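Local coordinates for protein diaminopimelate decarboxylase (Methanocaldococcus jannaschii, PDB 1TWI) that decarboxylates meso-diaminopimelate to L-lysine, the last step of lysine biosynthesis by this route, as a homodimer that uses pyridoxal 5'-phosphate, at residues V233-E237 with E238-I242; L182-S186 with G187-K191; D134-S137 with E138-I142; L197-E200 with Y201-V204; D266-D269 with A270-T274. All blocks are in the same frame, centred on the assembly; numbering follows the deposited sequence.

Interaction 1 (V233-E237 with E238-I242)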
loop_
_atom_site.group_PDB
_atom_site.type_symbol
_atom_site.label_atom_id
_atom_site.label_comp_id
_atom_site.label_asym_id
_atom_site.label_seq_id
_atom_site.Cartn_x
_atom_site.Cartn_y
_atom_site.Cartn_z
ATOM N N VAL A 233 -30.093 -10.699 24.316
ATOM C CA VAL A 233 -30.942 -11.320 25.359
ATOM C C VAL A 233 -30.314 -11.004 26.729
ATOM O O VAL A 233 -31.018 -10.579 27.655
ATOM C CB VAL A 233 -31.062 -12.874 25.195
ATOM C CG1 VAL A 233 -31.794 -13.484 26.424
ATOM C CG2 VAL A 233 -31.851 -13.201 23.925
ATOM N N GLU A 234 -29.010 -11.216 26.871
ATOM C CA GLU A 234 -28.329 -10.886 28.132
ATOM C C GLU A 234 -28.586 -9.413 28.555
ATOM O O GLU A 234 -28.827 -9.124 29.749
ATOM C CB GLU A 234 -26.828 -11.146 28.015
ATOM C CG GLU A 234 -26.034 -10.948 29.335
ATOM C CD GLU A 234 -24.516 -11.212 29.191
ATOM O OE1 GLU A 234 -23.754 -10.926 30.161
ATOM O OE2 GLU A 234 -24.063 -11.697 28.123
ATOM N N LEU A 235 -28.567 -8.482 27.597
ATOM C CA LEU A 235 -28.836 -7.082 27.924
ATOM C C LEU A 235 -30.281 -6.919 28.411
ATOM O O LEU A 235 -30.557 -6.205 29.383
ATOM C CB LEU A 235 -28.601 -6.193 26.697
ATOM C CG LEU A 235 -27.137 -5.919 26.383
ATOM C CD1 LEU A 235 -27.096 -5.308 24.984
ATOM C CD2 LEU A 235 -26.499 -4.953 27.426
ATOM N N LYS A 236 -31.202 -7.582 27.734
ATOM C CA LYS A 236 -32.615 -7.496 28.088
ATOM C C LYS A 236 -32.853 -8.006 29.539
ATOM O O LYS A 236 -33.683 -7.460 30.255
ATOM C CB LYS A 236 -33.453 -8.311 27.099
ATOM C CG LYS A 236 -34.955 -8.157 27.326
ATOM C CD LYS A 236 -35.384 -6.776 26.909
ATOM C CE LYS A 236 -36.808 -6.507 27.263
ATOM N NZ LYS A 236 -37.589 -6.881 26.115
ATOM N N GLU A 237 -32.139 -9.050 29.953
ATOM C CA GLU A 237 -32.250 -9.530 31.330
ATOM C C GLU A 237 -31.804 -8.427 32.310
ATOM O O GLU A 237 -32.244 -8.400 33.480
ATOM C CB GLU A 237 -31.394 -10.783 31.544
ATOM C CG GLU A 237 -31.953 -12.014 30.816
ATOM C CD GLU A 237 -30.937 -13.149 30.628
ATOM O OE1 GLU A 237 -31.375 -14.255 30.241
ATOM O OE2 GLU A 237 -29.703 -12.955 30.842
ATOM N N GLU A 238 -30.916 -7.536 31.872
ATOM C CA GLU A 238 -30.530 -6.426 32.746
ATOM C C GLU A 238 -31.481 -5.220 32.577
ATOM O O GLU A 238 -31.200 -4.126 33.059
ATOM C CB GLU A 238 -29.090 -5.971 32.454
ATOM C CG GLU A 238 -28.056 -7.082 32.633
ATOM C CD GLU A 238 -28.105 -7.649 34.046
ATOM O OE1 GLU A 238 -27.867 -6.907 34.992
ATOM O OE2 GLU A 238 -28.388 -8.836 34.203
ATOM N N GLY A 239 -32.599 -5.392 31.889
ATOM C CA GLY A 239 -33.502 -4.249 31.687
ATOM C C GLY A 239 -33.047 -3.303 30.575
ATOM O O GLY A 239 -33.554 -2.183 30.439
ATOM N N ILE A 240 -32.103 -3.756 29.735
ATOM C CA ILE A 240 -31.581 -2.900 28.661
ATOM C C ILE A 240 -32.123 -3.314 27.273
ATOM O O ILE A 240 -31.985 -4.481 26.895
ATOM C CB ILE A 240 -30.010 -2.946 28.703
ATOM C CG1 ILE A 240 -29.535 -2.423 30.075
ATOM C CG2 ILE A 240 -29.387 -2.105 27.511
ATOM C CD1 ILE A 240 -28.030 -2.761 30.408
ATOM N N GLU A 241 -32.726 -2.369 26.534
ATOM C CA GLU A 241 -33.278 -2.613 25.199
ATOM C C GLU A 241 -32.380 -2.062 24.106
ATOM O O GLU A 241 -31.779 -0.988 24.245
ATOM C CB GLU A 241 -34.666 -1.977 25.032
ATOM C CG GLU A 241 -35.756 -2.661 25.841
ATOM C CD GLU A 241 -37.150 -2.283 25.300
ATOM O OE1 GLU A 241 -37.393 -1.053 25.088
ATOM O OE2 GLU A 241 -37.985 -3.215 25.069
ATOM N N ILE A 242 -32.325 -2.810 23.019
ATOM C CA ILE A 242 -31.489 -2.474 21.854
ATOM C C ILE A 242 -32.315 -2.098 20.596
ATOM O O ILE A 242 -33.062 -2.911 20.081
ATOM C CB ILE A 242 -30.574 -3.699 21.574
ATOM C CG1 ILE A 242 -29.595 -3.867 22.737
ATOM C CG2 ILE A 242 -29.778 -3.507 20.238
ATOM C CD1 ILE A 242 -28.647 -2.580 22.862
HETATM O O HOH W 1 -27.696 -10.510 32.124
HETATM O O HOH W 2 -36.447 -5.640 23.532
#
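Glu238 bends back over the helix end, its backbone N reaching Leu235 O at 2.8 Å in a weak, poorly aligned bond and Glu234 O in a second, longer weak one. Its side chain leaves beside its own backbone N and turns again at the next bond (chi2 -58°). OE2 thus comes near the helix, where a water sits 2.8 Å from Glu238 OE2 and also meets Glu234 O. The other carboxylate oxygen, OE1, belongs to a salt bridge with Lys194. Gly239 follows with a positive phi (79°), and its N donates to Lys236 O over 2.8 Å. Together with the bond from Ile240 N to Leu235 O, 2.9 Å, this makes a Schellman motif with Gly239 as the C-prime residue, closing helix 219-237 before the chain heads for strand 244-246 of the barrel. Both donors stand well above the plane of the carbonyl they meet. Beyond the turn, Ile240 places CD1 4.0 Å from Leu235 CD2, and its carbonyl O receives a CH contact from Lys236 CA. Glu241 runs alongside Lys236, OE2 3.8 Å from Lys236 NZ. That salt bridge is long, and a water that accepts from NZ and donates to OE2 bridges it. Ile242 lays CG1 3.7 Å from Leu235 CD1, so the two methyls of Leu235 are divided between the two isoleucines, with Val207 of strand 202-208 touching both Leu235 and Ile242.

Interaction 2 (L182-S186 with G187-K191)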
loop_
_atom_site.group_PDB
_atom_site.type_symbol
_atom_site.label_atom_id
_atom_site.label_comp_id
_atom_site.label_asym_id
_atom_site.label_seq_id
_atom_site.Cartn_x
_atom_site.Cartn_y
_atom_site.Cartn_z
ATOM N N LEU A 182 -15.381 -4.647 21.968
ATOM C CA LEU A 182 -15.604 -4.832 23.410
ATOM C C LEU A 182 -15.901 -6.284 23.653
ATOM O O LEU A 182 -16.915 -6.808 23.154
ATOM C CB LEU A 182 -16.807 -3.991 23.842
ATOM C CG LEU A 182 -16.604 -2.493 23.564
ATOM C CD1 LEU A 182 -17.955 -1.756 23.601
ATOM C CD2 LEU A 182 -15.707 -1.876 24.638
ATOM N N ASP A 183 -14.978 -6.946 24.357
ATOM C CA ASP A 183 -15.127 -8.374 24.611
ATOM C C ASP A 183 -16.428 -8.642 25.396
ATOM O O ASP A 183 -16.700 -7.993 26.430
ATOM C CB ASP A 183 -13.933 -8.900 25.390
ATOM C CG ASP A 183 -13.924 -10.417 25.454
ATOM O OD1 ASP A 183 -14.223 -10.973 26.524
ATOM O OD2 ASP A 183 -13.661 -11.055 24.416
ATOM N N VAL A 184 -17.252 -9.551 24.888
ATOM C CA VAL A 184 -18.481 -9.883 25.590
ATOM C C VAL A 184 -18.217 -10.864 26.762
ATOM O O VAL A 184 -18.684 -10.648 27.888
ATOM C CB VAL A 184 -19.505 -10.569 24.661
ATOM C CG1 VAL A 184 -20.673 -11.228 25.523
ATOM C CG2 VAL A 184 -20.134 -9.527 23.677
ATOM N N GLU A 185 -17.477 -11.926 26.494
ATOM C CA GLU A 185 -17.320 -12.971 27.511
ATOM C C GLU A 185 -16.755 -12.552 28.834
ATOM O O GLU A 185 -17.280 -12.972 29.891
ATOM C CB GLU A 185 -16.505 -14.163 26.970
ATOM C CG GLU A 185 -17.120 -15.459 27.455
ATOM C CD GLU A 185 -16.195 -16.694 27.349
ATOM O OE1 GLU A 185 -16.598 -17.757 27.925
ATOM O OE2 GLU A 185 -15.114 -16.588 26.710
ATOM N N SER A 186 -15.704 -11.727 28.791
ATOM C CA SER A 186 -15.044 -11.235 30.000
ATOM C C SER A 186 -15.876 -10.173 30.734
ATOM O O SER A 186 -15.471 -9.728 31.805
ATOM C CB SER A 186 -13.701 -10.621 29.618
ATOM O OG SER A 186 -13.936 -9.509 28.710
ATOM N N GLY A 187 -17.017 -9.764 30.149
ATOM C CA GLY A 187 -17.868 -8.755 30.772
ATOM C C GLY A 187 -17.622 -7.297 30.383
ATOM O O GLY A 187 -18.312 -6.384 30.879
ATOM N N ILE A 188 -16.633 -7.065 29.510
ATOM C CA ILE A 188 -16.314 -5.699 29.089
ATOM C C ILE A 188 -17.443 -5.029 28.340
ATOM O O ILE A 188 -17.785 -3.877 28.596
ATOM C CB ILE A 188 -15.019 -5.698 28.244
ATOM C CG1 ILE A 188 -13.866 -6.105 29.152
ATOM C CG2 ILE A 188 -14.760 -4.276 27.606
ATOM C CD1 ILE A 188 -12.536 -6.173 28.403
ATOM N N ALA A 189 -18.048 -5.731 27.397
ATOM C CA ALA A 189 -19.113 -5.097 26.652
ATOM C C ALA A 189 -20.303 -4.698 27.581
ATOM O O ALA A 189 -20.880 -3.598 27.449
ATOM C CB ALA A 189 -19.584 -6.050 25.450
ATOM N N MET A 190 -20.670 -5.561 28.517
ATOM C CA MET A 190 -21.771 -5.212 29.426
ATOM C C MET A 190 -21.351 -4.010 30.314
ATOM O O MET A 190 -22.148 -3.104 30.594
ATOM C CB MET A 190 -22.138 -6.410 30.316
ATOM C CG MET A 190 -23.245 -6.109 31.368
ATOM S SD MET A 190 -24.843 -5.826 30.622
ATOM C CE MET A 190 -25.363 -7.582 30.015
ATOM N N LYS A 191 -20.101 -4.018 30.781
ATOM C CA LYS A 191 -19.622 -2.890 31.614
ATOM C C LYS A 191 -19.713 -1.553 30.830
ATOM O O LYS A 191 -20.195 -0.538 31.354
ATOM C CB LYS A 191 -18.186 -3.149 32.039
ATOM C CG LYS A 191 -17.510 -2.064 32.892
ATOM C CD LYS A 191 -16.073 -2.574 33.168
ATOM C CE LYS A 191 -15.064 -1.425 33.195
ATOM N NZ LYS A 191 -14.964 -0.718 34.492
HETATM O O HOH W 3 -20.127 -8.473 28.441
#
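Asp183 O takes the backbone N-H of Ala189 at 2.8 Å, tying the end of strand 182-183 to the first turn of helix 188-198. This is a beta-to-alpha connection of the TIM-barrel domain, made by a type I turn from Val184 to Gly187 that is braced by an Asx motif. The turn closes with Gly187 N bonded to Val184 O at 2.9 Å. Gly187, at the N-cap position, has a phi of 92°, where a CB would strike the preceding carbonyl. A water carries the connection further, donating to Val184 O and accepting from Met190 N, an N-H of the first helical turn. Among side-chain polar bonds, Asp183 OD1 is gripped twice by one residue: Ser186 N lies 2.8 Å away and Ser186 OG 2.6 Å away. The serine hydroxyl stands between its own N and carbonyl carbon (chi1 61°), which turns it back to the carboxylate, and the two donors limit the rotation of that carboxylate. The apolar contacts centre on Ala189, whose CB sits 3.8 Å from Leu182 CB and 3.9 Å from Val184 CG2, with Phe231 of helix 219-237 touching both Val184 and Ala189. Pro313 of the second subunit packs on Asp183, Ser186 and Ile188. Leu182 and Ile188 approach slantwise, with Leu182 CD2 3.9 Å from Ile188 CG2.

Interaction 3 (D134-S137 with E138-I142)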
loop_
_atom_site.group_PDB
_atom_site.type_symbol
_atom_site.label_atom_id
_atom_site.label_comp_id
_atom_site.label_asym_id
_atom_site.label_seq_id
_atom_site.Cartn_x
_atom_site.Cartn_y
_atom_site.Cartn_z
ATOM N N ASP A 134 -15.810 1.481 20.175
ATOM C CA ASP A 134 -14.864 0.392 20.133
ATOM C C ASP A 134 -14.226 0.037 21.466
ATOM O O ASP A 134 -13.708 -1.065 21.626
ATOM C CB ASP A 134 -13.768 0.746 19.117
ATOM C CG ASP A 134 -12.677 -0.308 19.046
ATOM O OD1 ASP A 134 -11.694 -0.242 19.851
ATOM O OD2 ASP A 134 -12.824 -1.227 18.193
ATOM N N SER A 135 -14.242 0.999 22.392
ATOM C CA SER A 135 -13.592 0.844 23.688
ATOM C C SER A 135 -14.245 1.740 24.731
ATOM O O SER A 135 -14.989 2.703 24.395
ATOM C CB SER A 135 -12.097 1.227 23.565
ATOM O OG SER A 135 -11.973 2.597 23.234
ATOM N N ILE A 136 -13.964 1.450 25.999
ATOM C CA ILE A 136 -14.523 2.291 27.021
ATOM C C ILE A 136 -13.893 3.697 26.916
ATOM O O ILE A 136 -14.569 4.702 27.119
ATOM C CB ILE A 136 -14.321 1.643 28.406
ATOM C CG1 ILE A 136 -15.305 0.427 28.472
ATOM C CG2 ILE A 136 -14.619 2.686 29.496
ATOM C CD1 ILE A 136 -15.043 -0.608 29.630
ATOM N N SER A 137 -12.616 3.743 26.542
ATOM C CA SER A 137 -11.899 5.016 26.393
ATOM C C SER A 137 -12.664 5.885 25.391
ATOM O O SER A 137 -12.897 7.092 25.622
ATOM C CB SER A 137 -10.500 4.743 25.846
ATOM O OG SER A 137 -9.761 5.960 25.724
ATOM N N GLU A 138 -13.041 5.282 24.254
ATOM C CA GLU A 138 -13.811 6.039 23.246
ATOM C C GLU A 138 -15.165 6.501 23.831
ATOM O O GLU A 138 -15.587 7.651 23.652
ATOM C CB GLU A 138 -14.054 5.188 21.971
ATOM C CG GLU A 138 -14.982 5.908 20.937
ATOM C CD GLU A 138 -15.385 4.997 19.793
ATOM O OE1 GLU A 138 -14.654 3.997 19.558
ATOM O OE2 GLU A 138 -16.414 5.301 19.136
ATOM N N LEU A 139 -15.870 5.606 24.530
ATOM C CA LEU A 139 -17.166 5.992 25.123
ATOM C C LEU A 139 -16.974 7.248 26.012
ATOM O O LEU A 139 -17.752 8.213 25.902
ATOM C CB LEU A 139 -17.772 4.848 26.001
ATOM C CG LEU A 139 -19.070 5.244 26.761
ATOM C CD1 LEU A 139 -20.225 5.469 25.779
ATOM C CD2 LEU A 139 -19.463 4.152 27.784
ATOM N N ILE A 140 -15.955 7.224 26.868
ATOM C CA ILE A 140 -15.675 8.368 27.770
ATOM C C ILE A 140 -15.411 9.646 26.948
ATOM O O ILE A 140 -16.002 10.713 27.208
ATOM C CB ILE A 140 -14.481 8.011 28.757
ATOM C CG1 ILE A 140 -14.936 6.860 29.692
ATOM C CG2 ILE A 140 -14.027 9.274 29.624
ATOM C CD1 ILE A 140 -13.818 6.331 30.570
ATOM N N LEU A 141 -14.605 9.535 25.902
ATOM C CA LEU A 141 -14.316 10.702 25.089
ATOM C C LEU A 141 -15.559 11.219 24.388
ATOM O O LEU A 141 -15.798 12.445 24.285
ATOM C CB LEU A 141 -13.194 10.371 24.074
ATOM C CG LEU A 141 -12.953 11.464 23.007
ATOM C CD1 LEU A 141 -12.429 12.751 23.673
ATOM C CD2 LEU A 141 -11.894 10.944 22.004
ATOM N N ILE A 142 -16.411 10.312 23.907
ATOM C CA ILE A 142 -17.624 10.775 23.228
ATOM C C ILE A 142 -18.563 11.503 24.216
ATOM O O ILE A 142 -19.143 12.556 23.888
ATOM C CB ILE A 142 -18.423 9.577 22.604
ATOM C CG1 ILE A 142 -17.657 9.030 21.366
ATOM C CG2 ILE A 142 -19.822 10.001 22.241
ATOM C CD1 ILE A 142 -18.192 7.607 20.893
#
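Ser135 caps helix 136-149: its OG accepts the N-H of Glu138 at 3.1 Å, nearly straight at 162°. The hydroxyl is swung between the backbone N and carbonyl carbon of its own residue (chi1 64°), which aims it at the first turn. Glu138 returns a bond to the stretch before the helix, its OE1 taking Asp134 N at 2.8 Å from well above the carboxylate plane. Because that N-H belongs to the residue before the cap, the pattern resembles a capping box without being one; Ser135 N is buried and has no partner. The remaining carboxylate oxygens have partners outside the two segments. Glu138 OE2 forms a salt bridge with Lys115, while Asp134 accepts from Gly181 N and pairs with Lys310 of the second subunit, whose His308 also bonds Ser137 OG. Asp134 comes just after strand 130-133, its side chain about 8 Å from the bound pyridoxal phosphate. Backbone bonds then start the helix in regular i to i+4 order, with Leu139 N 3.0 Å from Ser135 O and Ile140 N 2.9 Å from Ile136 O. One apolar pair lies along the helix surface, Ile136 CG2 and Ile140 CD1 at 3.9 Å. In the beta-alpha-beta unit of the barrel, Leu139 and Ile142 press on strand 130-133, Leu141 and Ile142 meet Ile120 of helix 117-125, and Ile136 rests on helix 188-198.

Interaction 4 (L197-E200 with Y201-V204)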
loop_
_atom_site.group_PDB
_atom_site.type_symbol
_atom_site.label_atom_id
_atom_site.label_comp_id
_atom_site.label_asym_id
_atom_site.label_seq_id
_atom_site.Cartn_x
_atom_site.Cartn_y
_atom_site.Cartn_z
ATOM N N LEU A 197 -25.202 3.995 30.077
ATOM C CA LEU A 197 -26.567 4.323 30.547
ATOM C C LEU A 197 -26.533 5.299 31.728
ATOM O O LEU A 197 -27.507 6.009 31.950
ATOM C CB LEU A 197 -27.316 3.046 30.930
ATOM C CG LEU A 197 -27.606 2.166 29.704
ATOM C CD1 LEU A 197 -27.979 0.764 30.126
ATOM C CD2 LEU A 197 -28.675 2.768 28.904
ATOM N N GLU A 198 -25.425 5.335 32.464
ATOM C CA GLU A 198 -25.265 6.263 33.586
ATOM C C GLU A 198 -24.732 7.611 33.096
ATOM O O GLU A 198 -24.872 8.620 33.771
ATOM C CB GLU A 198 -24.329 5.689 34.655
ATOM C CG GLU A 198 -24.895 4.405 35.290
ATOM C CD GLU A 198 -26.424 4.493 35.610
ATOM O OE1 GLU A 198 -26.787 5.200 36.585
ATOM O OE2 GLU A 198 -27.270 3.854 34.881
ATOM N N MET A 199 -24.148 7.655 31.902
ATOM C CA MET A 199 -23.639 8.930 31.391
ATOM C C MET A 199 -24.801 9.809 30.960
ATOM O O MET A 199 -25.804 9.298 30.511
ATOM C CB MET A 199 -22.713 8.679 30.208
ATOM C CG MET A 199 -21.399 8.175 30.674
ATOM S SD MET A 199 -20.482 7.567 29.279
ATOM C CE MET A 199 -19.008 7.192 30.099
ATOM N N GLU A 200 -24.658 11.133 31.062
ATOM C CA GLU A 200 -25.749 12.017 30.699
ATOM C C GLU A 200 -25.753 12.505 29.288
ATOM O O GLU A 200 -26.766 13.047 28.847
ATOM C CB GLU A 200 -25.739 13.240 31.625
ATOM C CG GLU A 200 -25.584 12.829 33.077
ATOM C CD GLU A 200 -25.735 14.012 34.072
ATOM O OE1 GLU A 200 -25.020 15.048 33.914
ATOM O OE2 GLU A 200 -26.573 13.894 35.000
ATOM N N TYR A 201 -24.653 12.340 28.555
ATOM C CA TYR A 201 -24.624 12.880 27.200
ATOM C C TYR A 201 -24.561 11.881 26.061
ATOM O O TYR A 201 -24.171 12.244 24.974
ATOM C CB TYR A 201 -23.462 13.917 27.063
ATOM C CG TYR A 201 -23.508 14.978 28.158
ATOM C CD1 TYR A 201 -22.997 14.713 29.416
ATOM C CD2 TYR A 201 -24.174 16.186 27.958
ATOM C CE1 TYR A 201 -23.160 15.629 30.464
ATOM C CE2 TYR A 201 -24.334 17.109 28.993
ATOM C CZ TYR A 201 -23.828 16.816 30.238
ATOM O OH TYR A 201 -23.969 17.701 31.304
ATOM N N VAL A 202 -24.945 10.631 26.304
ATOM C CA VAL A 202 -24.939 9.647 25.203
ATOM C C VAL A 202 -26.283 8.941 25.324
ATOM O O VAL A 202 -26.883 8.918 26.401
ATOM C CB VAL A 202 -23.746 8.600 25.270
ATOM C CG1 VAL A 202 -22.369 9.340 25.244
ATOM C CG2 VAL A 202 -23.854 7.703 26.551
ATOM N N ASN A 203 -26.718 8.382 24.202
ATOM C CA ASN A 203 -27.959 7.683 24.046
ATOM C C ASN A 203 -27.620 6.335 23.398
ATOM O O ASN A 203 -27.168 6.305 22.236
ATOM C CB ASN A 203 -28.858 8.524 23.124
ATOM C CG ASN A 203 -30.120 7.812 22.715
ATOM O OD1 ASN A 203 -30.392 7.668 21.507
ATOM N ND2 ASN A 203 -30.895 7.383 23.677
ATOM N N VAL A 204 -27.846 5.254 24.154
ATOM C CA VAL A 204 -27.573 3.863 23.734
ATOM C C VAL A 204 -28.573 3.438 22.686
ATOM O O VAL A 204 -29.767 3.355 23.003
ATOM C CB VAL A 204 -27.673 2.886 24.960
ATOM C CG1 VAL A 204 -27.428 1.422 24.487
ATOM C CG2 VAL A 204 -26.592 3.247 26.005
#
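Tyr201, hydrogen-bonded through its backbone to Ala153 of strand 153-160, lays its ring against the peptide and side chain of Glu200. Its CG stands beside its own backbone N (chi1 -52°), which folds the ring back so that Glu200 O lies over one face, 3.8 Å from Tyr201 CG. The glutamate chain runs the same way as the ring, with Glu200 CB 3.7 Å from Tyr201 CE1, and its carboxylate is turned 73° from the ring plane. At 3.9 Å, Glu200 OE1 and Tyr201 OH are too far apart for a direct hydrogen bond. Around the turn, which links helix 188-198 to strand 202-208 in the barrel domain, two apolar pairs hold the ends together. Leu197 and Val204 meet at about a right angle, Leu197 CD2 3.6 Å from Val204 CG2. Nearer the bend, Met199 CB touches Val202 CG2 at 4.0 Å. Tyr201 also covers Asn143, Ala146 and Lys147 of helix 136-149. No hydrogen bond crosses between 197-200 and 201-204, so their mutual hold is van der Waals contact, while backbone bonds from Tyr201 and Asn203 to strand 153-160 add polar anchoring to this alpha-to-beta turn.

Interaction 5 (D266-D269 with A270-T274)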
loop_
_atom_site.group_PDB
_atom_site.type_symbol
_atom_site.label_atom_id
_atom_site.label_comp_id
_atom_site.label_asym_id
_atom_site.label_seq_id
_atom_site.Cartn_x
_atom_site.Cartn_y
_atom_site.Cartn_z
ATOM N N ASP A 266 -28.642 -16.072 0.334
ATOM C CA ASP A 266 -28.187 -17.073 1.316
ATOM C C ASP A 266 -27.889 -16.386 2.674
ATOM O O ASP A 266 -28.236 -16.909 3.759
ATOM C CB ASP A 266 -26.917 -17.793 0.862
ATOM C CG ASP A 266 -27.143 -18.646 -0.374
ATOM O OD1 ASP A 266 -28.179 -19.347 -0.388
ATOM O OD2 ASP A 266 -26.300 -18.601 -1.302
ATOM N N LEU A 267 -27.256 -15.221 2.602
ATOM C CA LEU A 267 -26.946 -14.474 3.807
ATOM C C LEU A 267 -28.219 -14.068 4.576
ATOM O O LEU A 267 -28.288 -14.206 5.788
ATOM C CB LEU A 267 -26.151 -13.214 3.448
ATOM C CG LEU A 267 -25.668 -12.422 4.682
ATOM C CD1 LEU A 267 -24.571 -13.245 5.448
ATOM C CD2 LEU A 267 -25.041 -11.065 4.144
ATOM N N ALA A 268 -29.235 -13.584 3.866
ATOM C CA ALA A 268 -30.472 -13.159 4.497
ATOM C C ALA A 268 -31.248 -14.337 5.065
ATOM O O ALA A 268 -31.792 -14.239 6.153
ATOM C CB ALA A 268 -31.343 -12.420 3.507
ATOM N N ASP A 269 -31.286 -15.460 4.347
ATOM C CA ASP A 269 -32.014 -16.596 4.893
ATOM C C ASP A 269 -31.380 -16.922 6.243
ATOM O O ASP A 269 -32.081 -17.141 7.259
ATOM C CB ASP A 269 -31.906 -17.828 3.994
ATOM C CG ASP A 269 -32.707 -17.685 2.721
ATOM O OD1 ASP A 269 -33.668 -16.883 2.752
ATOM O OD2 ASP A 269 -32.379 -18.376 1.701
ATOM N N ALA A 270 -30.061 -16.952 6.251
ATOM C CA ALA A 270 -29.320 -17.266 7.461
ATOM C C ALA A 270 -29.492 -16.260 8.617
ATOM O O ALA A 270 -29.791 -16.626 9.793
ATOM C CB ALA A 270 -27.825 -17.437 7.101
ATOM N N ILE A 271 -29.295 -14.983 8.313
ATOM C CA ILE A 271 -29.443 -13.964 9.353
ATOM C C ILE A 271 -30.873 -13.827 9.873
ATOM O O ILE A 271 -31.121 -13.842 11.087
ATOM C CB ILE A 271 -28.944 -12.554 8.844
ATOM C CG1 ILE A 271 -27.415 -12.592 8.683
ATOM C CG2 ILE A 271 -29.366 -11.453 9.847
ATOM C CD1 ILE A 271 -26.804 -11.322 8.113
ATOM N N ILE A 272 -31.820 -13.703 8.948
ATOM C CA ILE A 272 -33.191 -13.454 9.335
ATOM C C ILE A 272 -33.816 -14.611 10.116
ATOM O O ILE A 272 -34.431 -14.385 11.176
ATOM C CB ILE A 272 -34.037 -13.058 8.073
ATOM C CG1 ILE A 272 -33.550 -11.720 7.527
ATOM C CG2 ILE A 272 -35.546 -12.978 8.415
ATOM C CD1 ILE A 272 -34.211 -11.375 6.152
ATOM N N ASN A 273 -33.634 -15.832 9.639
ATOM C CA ASN A 273 -34.186 -16.978 10.370
ATOM C C ASN A 273 -33.483 -17.106 11.736
ATOM O O ASN A 273 -34.075 -17.558 12.703
ATOM C CB ASN A 273 -34.080 -18.276 9.528
ATOM C CG ASN A 273 -35.033 -18.232 8.281
ATOM O OD1 ASN A 273 -36.229 -17.879 8.412
ATOM N ND2 ASN A 273 -34.507 -18.563 7.087
ATOM N N THR A 274 -32.229 -16.673 11.847
ATOM C CA THR A 274 -31.590 -16.790 13.141
ATOM C C THR A 274 -32.155 -15.730 14.072
ATOM O O THR A 274 -32.560 -16.056 15.204
ATOM C CB THR A 274 -30.064 -16.647 13.086
ATOM O OG1 THR A 274 -29.519 -17.777 12.412
ATOM C CG2 THR A 274 -29.473 -16.637 14.522
#
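Leu267 sends CG opposite its backbone N (chi1 -175°), while Ile271, one turn on, keeps CG1 beside its own N (chi1 -69°) and runs extended from there; the two side chains therefore lie side by side and point the same way, with Ile271 CD1 3.8 Å from Leu267 CG. Both sit on the inner face of helix 264-276, the helix of the beta-alpha-beta unit between strands 244-246 and 286-289 of the TIM-barrel domain. There they rest on Leu289, while Phe221 and Thr225 of helix 219-237 flank them. The cofactor is not far: the side chain of Leu267 is about 7 Å from that of Pro291, a pyridoxal phosphate-binding residue, and about 9 Å from the cofactor itself. Along a second line of the helix, Ile272 CD1 lies 4.0 Å from Ala268 CB, and this pair faces helix 37-58, where Phe51 touches Ala268 and Trp54 touches Ile272. Under the side chains the backbone keeps the regular i to i+4 pattern. Ile271 N is 2.8 Å from Leu267 O, Ile272 N is 2.8 Å from Ala268 O, and the bonds of Ala270 N to Asp266 O and Asn273 N to Asp269 O are somewhat longer. Asp266 OD2 accepts from Thr263 N, and Asn273 OD1 from Arg53 NH2. Thr274 bends its hydroxyl back into the helix, so that Ala270 O receives two donors, Thr274 OG1 at 2.9 Å and Thr274 N at 3.2 Å.

All five contacts are local and lie in the barrel domain, at strand-to-helix and helix-to-strand junctions and within one helix. Interactions 2 and 3 sit where strands lead into helices, use side-chain caps or an Asx motif, and both touch the second subunit. Interactions 1 and 4 lie where helices give way to strands; interaction 1 combines backbone bonds with apolar contacts, while the more exposed interaction 4 has no hydrogen bond across its segments. Interaction 5 is a continuous helix with a buried inner face. Helix 188-198 is shared by interactions 2 and 4, and Met190 of interaction 2 packs on Glu234 and Leu235. Interaction 4 reaches Ile240 through Leu197, and Leu139 through Met199. Interaction 5 touches none of the others.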